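Hypoxic response protein 1 (Mycobacterium tuberculosis, PDB 1Y5H) is a secreted homodimeric protein with two CBS domains per chain that probably binds zinc, has no established function and, unlike some relatives, does not seem to bind AMP. Local coordinates at residues V18-E23 and H114-I119; I39-I44 and H52-D57. One frame throughout, in Å; residues are numbered along the deposited sequence.

Contact 1. Residues V18-E23 and H114-I119; sequences VTCVGE and HRLVGI
Val18 and Gly118 bring the two backbones nearest, their CA atoms 5.8 Å apart, and the chains then diverge to 7.4 Å between Cys20 CA and Leu116 CA; no hydrogen bond joins the segments, and the contact is one of apolar packing. One branch of Val18, CG2, does the work on its side. It lies against CG1 of Ile119 at 3.8 Å and rests on the bare backbone of Gly118, with CG2 to Gly118 CA at 4.0 Å. The side chains of Val18 and Ile119 meet at about a right angle, so a methyl abuts a methylene rather than two branches running alongside. With chi1 at -63°, CG2 of Val18 sits between its own backbone N and carbonyl carbon, on the side that faces strand 115-121.

The second patch centres on CD2 of Leu116. This methyl approaches Cys20 at both CB and SG, 3.6 Å from each, and thus packs beside the root of the disulfide that Cys20 forms with Cys45. CG of Leu116 stands anti to the backbone N (chi1 178°), which carries the isobutyl group out from its strand toward Cys20. A looser approach of Val18 CG2 to the same CD2 joins the two patches into one small apolar strip.

Around this strip, Pro43 of strand 41-45 touches both Cys20 and Leu116, and Pro109 of strand 107-112 touches Leu116 and Ile119. Segment 18-23, which contains the short strand 21-22 of the first CBS domain, is thereby packed against strand 115-121 in the sheet of the second.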
ATOM      1  N   VAL A  18     -15.360 -15.234   1.978  1.00 25.21           N
ATOM      2  CA  VAL A  18     -14.497 -14.481   1.077  1.00 25.45           C
ATOM      3  C   VAL A  18     -13.765 -15.485   0.195  1.00 23.94           C
ATOM      4  O   VAL A  18     -13.448 -16.586   0.638  1.00 23.89           O
ATOM      5  CB  VAL A  18     -13.472 -13.624   1.857  1.00 25.78           C
ATOM      6  CG1 VAL A  18     -14.204 -12.579   2.700  1.00 27.10           C
ATOM      7  CG2 VAL A  18     -12.611 -14.512   2.741  1.00 28.35           C
ATOM      8  N   THR A  19     -13.518 -15.111  -1.057  1.00 22.14           N
ATOM      9  CA  THR A  19     -12.839 -15.993  -1.997  1.00 22.96           C
ATOM     10  C   THR A  19     -11.331 -15.937  -1.836  1.00 24.43           C
ATOM     11  O   THR A  19     -10.750 -14.863  -1.692  1.00 25.00           O
ATOM     12  CB  THR A  19     -13.178 -15.621  -3.450  1.00 25.22           C
ATOM     13  OG1 THR A  19     -14.592 -15.730  -3.655  1.00 27.62           O
ATOM     14  CG2 THR A  19     -12.460 -16.550  -4.421  1.00 25.94           C
ATOM     15  N   CYS A  20     -10.701 -17.102  -1.853  1.00 24.49           N
ATOM     16  CA  CYS A  20      -9.257 -17.167  -1.739  1.00 26.74           C
ATOM     17  C   CYS A  20      -8.709 -17.191  -3.164  1.00 26.56           C
ATOM     18  O   CYS A  20      -9.159 -17.980  -4.005  1.00 27.71           O
ATOM     19  CB  CYS A  20      -8.843 -18.426  -0.974  1.00 28.04           C
ATOM     20  SG  CYS A  20      -7.168 -18.321  -0.267  1.00 31.34           S
ATOM     21  N   VAL A  21      -7.755 -16.309  -3.438  1.00 24.12           N
ATOM     22  CA  VAL A  21      -7.153 -16.224  -4.761  1.00 21.20           C
ATOM     23  C   VAL A  21      -6.193 -17.388  -4.952  1.00 19.84           C
ATOM     24  O   VAL A  21      -5.447 -17.732  -4.047  1.00 19.75           O
ATOM     25  CB  VAL A  21      -6.403 -14.893  -4.923  1.00 23.05           C
ATOM     26  CG1 VAL A  21      -5.727 -14.829  -6.282  1.00 21.58           C
ATOM     27  CG2 VAL A  21      -7.384 -13.737  -4.758  1.00 25.42           C
ATOM     28  N   GLY A  22      -6.226 -18.002  -6.130  1.00 18.15           N
ATOM     29  CA  GLY A  22      -5.359 -19.136  -6.391  1.00 16.65           C
ATOM     30  C   GLY A  22      -3.886 -18.778  -6.410  1.00 16.28           C
ATOM     31  O   GLY A  22      -3.503 -17.724  -6.921  1.00 16.43           O
ATOM     32  N   GLU A  23      -3.060 -19.662  -5.861  1.00 15.90           N
ATOM     33  CA  GLU A  23      -1.617 -19.443  -5.805  1.00 16.99           C
ATOM     34  C   GLU A  23      -0.972 -19.319  -7.184  1.00 16.42           C
ATOM     35  O   GLU A  23       0.088 -18.709  -7.320  1.00 15.66           O
ATOM     36  CB  GLU A  23      -0.935 -20.588  -5.045  1.00 20.86           C
ATOM     37  CG  GLU A  23      -1.136 -21.947  -5.710  1.00 25.10           C
ATOM     38  CD  GLU A  23      -0.189 -23.024  -5.200  1.00 33.34           C
ATOM     39  OE1 GLU A  23       1.042 -22.827  -5.290  1.00 34.51           O
ATOM     40  OE2 GLU A  23      -0.675 -24.071  -4.724  1.00 33.69           O
ATOM     41  N   HIS A 114      -7.703 -26.475   8.375  1.00 35.41           N
ATOM     42  CA  HIS A 114      -6.726 -26.158   7.334  1.00 35.80           C
ATOM     43  C   HIS A 114      -7.297 -25.355   6.164  1.00 34.85           C
ATOM     44  O   HIS A 114      -6.578 -25.057   5.207  1.00 35.97           O
ATOM     45  CB  HIS A 114      -6.091 -27.443   6.792  1.00 37.40           C
ATOM     46  CG  HIS A 114      -5.433 -28.285   7.840  1.00 38.76           C
ATOM     47  ND1 HIS A 114      -4.348 -27.851   8.572  1.00 39.80           N
ATOM     48  CD2 HIS A 114      -5.707 -29.536   8.278  1.00 39.13           C
ATOM     49  CE1 HIS A 114      -3.981 -28.800   9.416  1.00 39.22           C
ATOM     50  NE2 HIS A 114      -4.790 -29.833   9.257  1.00 40.05           N
ATOM     51  N   ARG A 115      -8.576 -25.000   6.236  1.00 32.19           N
ATOM     52  CA  ARG A 115      -9.202 -24.243   5.160  1.00 30.76           C
ATOM     53  C   ARG A 115      -9.579 -22.820   5.565  1.00 28.47           C
ATOM     54  O   ARG A 115      -9.994 -22.570   6.697  1.00 27.88           O
ATOM     55  CB  ARG A 115     -10.438 -24.981   4.656  1.00 32.23           C
ATOM     56  N   LEU A 116      -9.425 -21.891   4.627  1.00 26.99           N
ATOM     57  CA  LEU A 116      -9.769 -20.495   4.871  1.00 25.14           C
ATOM     58  C   LEU A 116     -11.283 -20.399   5.011  1.00 25.73           C
ATOM     59  O   LEU A 116     -12.016 -20.860   4.134  1.00 25.40           O
ATOM     60  CB  LEU A 116      -9.314 -19.625   3.695  1.00 25.19           C
ATOM     61  CG  LEU A 116      -9.648 -18.132   3.792  1.00 25.46           C
ATOM     62  CD1 LEU A 116      -8.751 -17.471   4.831  1.00 21.42           C
ATOM     63  CD2 LEU A 116      -9.439 -17.475   2.436  1.00 27.01           C
ATOM     64  N   VAL A 117     -11.751 -19.820   6.113  1.00 23.42           N
ATOM     65  CA  VAL A 117     -13.184 -19.669   6.332  1.00 23.99           C
ATOM     66  C   VAL A 117     -13.596 -18.204   6.394  1.00 22.21           C
ATOM     67  O   VAL A 117     -14.782 -17.881   6.355  1.00 22.19           O
ATOM     68  CB  VAL A 117     -13.644 -20.388   7.621  1.00 24.93           C
ATOM     69  CG1 VAL A 117     -13.443 -21.883   7.463  1.00 25.82           C
ATOM     70  CG2 VAL A 117     -12.873 -19.870   8.830  1.00 24.68           C
ATOM     71  N   GLY A 118     -12.616 -17.311   6.481  1.00 20.38           N
ATOM     72  CA  GLY A 118     -12.940 -15.901   6.524  1.00 19.40           C
ATOM     73  C   GLY A 118     -11.724 -15.031   6.762  1.00 18.29           C
ATOM     74  O   GLY A 118     -10.606 -15.533   6.869  1.00 19.14           O
ATOM     75  N   ILE A 119     -11.955 -13.725   6.825  1.00 18.27           N
ATOM     76  CA  ILE A 119     -10.901 -12.743   7.066  1.00 19.38           C
ATOM     77  C   ILE A 119     -11.391 -11.805   8.161  1.00 20.92           C
ATOM     78  O   ILE A 119     -12.541 -11.364   8.136  1.00 20.32           O
ATOM     79  CB  ILE A 119     -10.614 -11.890   5.798  1.00 20.14           C
ATOM     80  CG1 ILE A 119      -9.898 -12.728   4.731  1.00 21.73           C
ATOM     81  CG2 ILE A 119      -9.793 -10.656   6.176  1.00 22.27           C
ATOM     82  CD1 ILE A 119      -8.445 -13.073   5.052  1.00 25.40           C
TER

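Contact 2. Residues I39-I44 and H52-D57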
ATOM      1  N   ILE A  39      -9.349  -3.468  -1.734  1.00 25.11           N
ATOM      2  CA  ILE A  39      -8.602  -3.928  -0.571  1.00 25.26           C
ATOM      3  C   ILE A  39      -7.113  -3.974  -0.900  1.00 24.09           C
ATOM      4  O   ILE A  39      -6.726  -3.949  -2.072  1.00 23.93           O
ATOM      5  CB  ILE A  39      -9.055  -5.334  -0.116  1.00 26.38           C
ATOM      6  CG1 ILE A  39      -9.063  -6.292  -1.309  1.00 28.75           C
ATOM      7  CG2 ILE A  39     -10.423  -5.249   0.544  1.00 27.39           C
ATOM      8  CD1 ILE A  39      -9.562  -7.677  -0.972  1.00 30.33           C
ATOM      9  N   GLY A  40      -6.286  -4.049   0.138  1.00 23.54           N
ATOM     10  CA  GLY A  40      -4.848  -4.079  -0.070  1.00 24.42           C
ATOM     11  C   GLY A  40      -4.173  -5.394   0.262  1.00 23.61           C
ATOM     12  O   GLY A  40      -2.947  -5.489   0.222  1.00 23.56           O
ATOM     13  N   ALA A  41      -4.959  -6.410   0.602  1.00 23.82           N
ATOM     14  CA  ALA A  41      -4.406  -7.719   0.937  1.00 23.94           C
ATOM     15  C   ALA A  41      -5.391  -8.820   0.565  1.00 23.47           C
ATOM     16  O   ALA A  41      -6.594  -8.703   0.813  1.00 25.09           O
ATOM     17  CB  ALA A  41      -4.070  -7.787   2.421  1.00 26.46           C
ATOM     18  N   LEU A  42      -4.868  -9.886  -0.031  1.00 21.87           N
ATOM     19  CA  LEU A  42      -5.683 -11.017  -0.469  1.00 20.83           C
ATOM     20  C   LEU A  42      -5.145 -12.331   0.076  1.00 18.00           C
ATOM     21  O   LEU A  42      -3.938 -12.544   0.118  1.00 17.10           O
ATOM     22  CB  LEU A  42      -5.665 -11.123  -1.999  1.00 24.02           C
ATOM     23  CG  LEU A  42      -6.183  -9.998  -2.891  1.00 27.14           C
ATOM     24  CD1 LEU A  42      -5.690 -10.212  -4.317  1.00 29.30           C
ATOM     25  CD2 LEU A  42      -7.697  -9.966  -2.837  1.00 27.87           C
ATOM     26  N   PRO A  43      -6.040 -13.228   0.519  1.00 17.27           N
ATOM     27  CA  PRO A  43      -5.569 -14.515   1.033  1.00 15.99           C
ATOM     28  C   PRO A  43      -5.287 -15.367  -0.207  1.00 15.49           C
ATOM     29  O   PRO A  43      -6.066 -15.349  -1.161  1.00 16.57           O
ATOM     30  CB  PRO A  43      -6.762 -15.020   1.848  1.00 17.53           C
ATOM     31  CG  PRO A  43      -7.939 -14.442   1.121  1.00 17.75           C
ATOM     32  CD  PRO A  43      -7.479 -13.038   0.780  1.00 17.62           C
ATOM     33  N   ILE A  44      -4.166 -16.077  -0.204  1.00 15.21           N
ATOM     34  CA  ILE A  44      -3.774 -16.910  -1.345  1.00 15.69           C
ATOM     35  C   ILE A  44      -3.806 -18.383  -0.951  1.00 17.74           C
ATOM     36  O   ILE A  44      -3.238 -18.767   0.069  1.00 17.16           O
ATOM     37  CB  ILE A  44      -2.346 -16.524  -1.828  1.00 14.72           C
ATOM     38  CG1 ILE A  44      -2.290 -15.019  -2.134  1.00 17.66           C
ATOM     39  CG2 ILE A  44      -1.960 -17.337  -3.058  1.00 17.78           C
ATOM     40  CD1 ILE A  44      -3.317 -14.545  -3.145  1.00 17.43           C
ATOM     41  N   HIS A  52      -1.964 -20.461   1.756  1.00 25.24           N
ATOM     42  CA  HIS A  52      -0.530 -20.425   1.473  1.00 25.84           C
ATOM     43  C   HIS A  52       0.115 -19.149   1.999  1.00 24.13           C
ATOM     44  O   HIS A  52       1.312 -19.117   2.283  1.00 26.70           O
ATOM     45  CB  HIS A  52      -0.287 -20.535  -0.033  1.00 30.79           C
ATOM     46  CG  HIS A  52      -0.242 -21.944  -0.531  1.00 34.42           C
ATOM     47  ND1 HIS A  52      -1.128 -22.911  -0.112  1.00 36.48           N
ATOM     48  CD2 HIS A  52       0.577 -22.546  -1.427  1.00 36.78           C
ATOM     49  CE1 HIS A  52      -0.859 -24.048  -0.726  1.00 35.76           C
ATOM     50  NE2 HIS A  52       0.171 -23.854  -1.530  1.00 35.77           N
ATOM     51  N   GLY A  53      -0.685 -18.096   2.125  1.00 19.49           N
ATOM     52  CA  GLY A  53      -0.173 -16.834   2.631  1.00 18.47           C
ATOM     53  C   GLY A  53      -1.057 -15.667   2.246  1.00 19.08           C
ATOM     54  O   GLY A  53      -2.147 -15.863   1.714  1.00 19.98           O
HETATM   55  N   MSE A  54      -0.602 -14.456   2.553  1.00 18.95           N
HETATM   56  CA  MSE A  54      -1.324 -13.232   2.222  1.00 18.26           C
HETATM   57  C   MSE A  54      -0.474 -12.443   1.235  1.00 18.26           C
HETATM   58  O   MSE A  54       0.757 -12.413   1.344  1.00 19.71           O
HETATM   59  CB  MSE A  54      -1.556 -12.367   3.465  1.00 21.41           C
HETATM   60  CG  MSE A  54      -2.545 -12.916   4.489  1.00 22.25           C
HETATM   61 SE   MSE A  54      -4.385 -12.919   3.900  1.00 25.84          SE
HETATM   62  CE  MSE A  54      -4.722 -11.029   3.831  1.00 26.59           C
ATOM     63  N   LEU A  55      -1.134 -11.817   0.270  1.00 18.85           N
ATOM     64  CA  LEU A  55      -0.456 -11.001  -0.730  1.00 17.74           C
ATOM     65  C   LEU A  55      -0.991  -9.585  -0.583  1.00 18.28           C
ATOM     66  O   LEU A  55      -2.201  -9.379  -0.595  1.00 19.14           O
ATOM     67  CB  LEU A  55      -0.768 -11.508  -2.142  1.00 18.62           C
ATOM     68  CG  LEU A  55      -0.112 -10.704  -3.275  1.00 17.21           C
ATOM     69  CD1 LEU A  55       1.385 -10.981  -3.296  1.00 17.41           C
ATOM     70  CD2 LEU A  55      -0.747 -11.076  -4.612  1.00 17.81           C
ATOM     71  N   THR A  56      -0.099  -8.608  -0.447  1.00 18.27           N
ATOM     72  CA  THR A  56      -0.531  -7.224  -0.312  1.00 19.24           C
ATOM     73  C   THR A  56      -0.194  -6.431  -1.566  1.00 18.16           C
ATOM     74  O   THR A  56       0.619  -6.861  -2.392  1.00 18.56           O
ATOM     75  CB  THR A  56       0.140  -6.524   0.887  1.00 20.43           C
ATOM     76  OG1 THR A  56       1.552  -6.413   0.655  1.00 21.81           O
ATOM     77  CG2 THR A  56      -0.110  -7.313   2.170  1.00 21.36           C
ATOM     78  N   ASP A  57      -0.827  -5.274  -1.710  1.00 20.56           N
ATOM     79  CA  ASP A  57      -0.556  -4.437  -2.861  1.00 18.86           C
ATOM     80  C   ASP A  57       0.905  -4.002  -2.865  1.00 19.73           C
ATOM     81  O   ASP A  57       1.546  -3.997  -3.921  1.00 18.44           O
ATOM     82  CB  ASP A  57      -1.502  -3.220  -2.891  1.00 20.79           C
ATOM     83  CG  ASP A  57      -1.619  -2.499  -1.546  1.00 22.18           C
ATOM     84  OD1 ASP A  57      -2.490  -1.610  -1.455  1.00 24.39           O
ATOM     85  OD2 ASP A  57      -0.865  -2.797  -0.595  1.00 22.67           O
TER
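Ala41-Thr56 and Pro43-Met54 are non-hydrogen-bonded pairs of an antiparallel ladder, in which Leu42-Leu55 and Ile44-Gly53 are the hydrogen-bonded ones. Leu42 and Leu55 exchange both backbone bonds, Leu42 N to Leu55 O at 2.8 Å and Leu55 N to Leu42 O at 2.9 Å. At one end Asp57 N donates a hydrogen bond to Gly40 O from above the carbonyl plane, 36° out of it. At the other, Ile44 O accepts a bond from His52 N at 2.7 Å and a weak one from Gly53 N, so two residues face one in a classic beta bulge.

Apolar contacts divide between the faces. On that of Ala41, Pro43 and Thr56, selenomethionine Met54 folds back over the neighbouring strand: bends at chi2 (-70°) and chi3 (-68°) lay its SE over Pro43, 3.5 Å from Pro43 CA, and carry CE to 3.6 Å from Ala41 CB. Arg107, Pro109 and Tyr85 also touch this side chain. On the other face, Ile44 CG1 meets Leu55 CB at 3.8 Å, the two side chains crossing at a slant; Ala76 of helix 76-80 packs on both.

Polar side chains gather where the strand passes into helix 57-65. Thr56 OG1, turned between its own N and carbonyl carbon, caps the helix by bonding to Asp59 N. The Asp57 carboxylate lies beside Gly40, with OD1 3.7 Å from Gly40 CA, and OD1 forms a salt bridge with Arg58 of the second subunit.

Strands 41-45 and 51-56 thus form the beta hairpin of the first CBS domain; set between helix 27-37 and the N-capped helix 57-65, it belongs to the alpha-beta-beta-alpha part of that fold, with Asp57 reaching the second subunit.

The centres of contacts 1 and 2 lie about 10 Å apart, and the two contacts touch. Along the chain, contact 2 is nested inside the long loop that contact 1 closes: residues 18-23 come first, the hairpin segments 39-44 and 52-57 follow, and 114-119 comes last. Strand 21-22 runs parallel to strand 41-45 in a three-stranded sheet, with a probable hydrogen bond from Val21 N to Pro43 O at 3.0 Å, whereas strand 115-121 belongs to the other sheet. Contact 2 is therefore internal to the first CBS domain, while contact 1 joins that domain to the second, consistent with the compact tandem pairing of CBS domains.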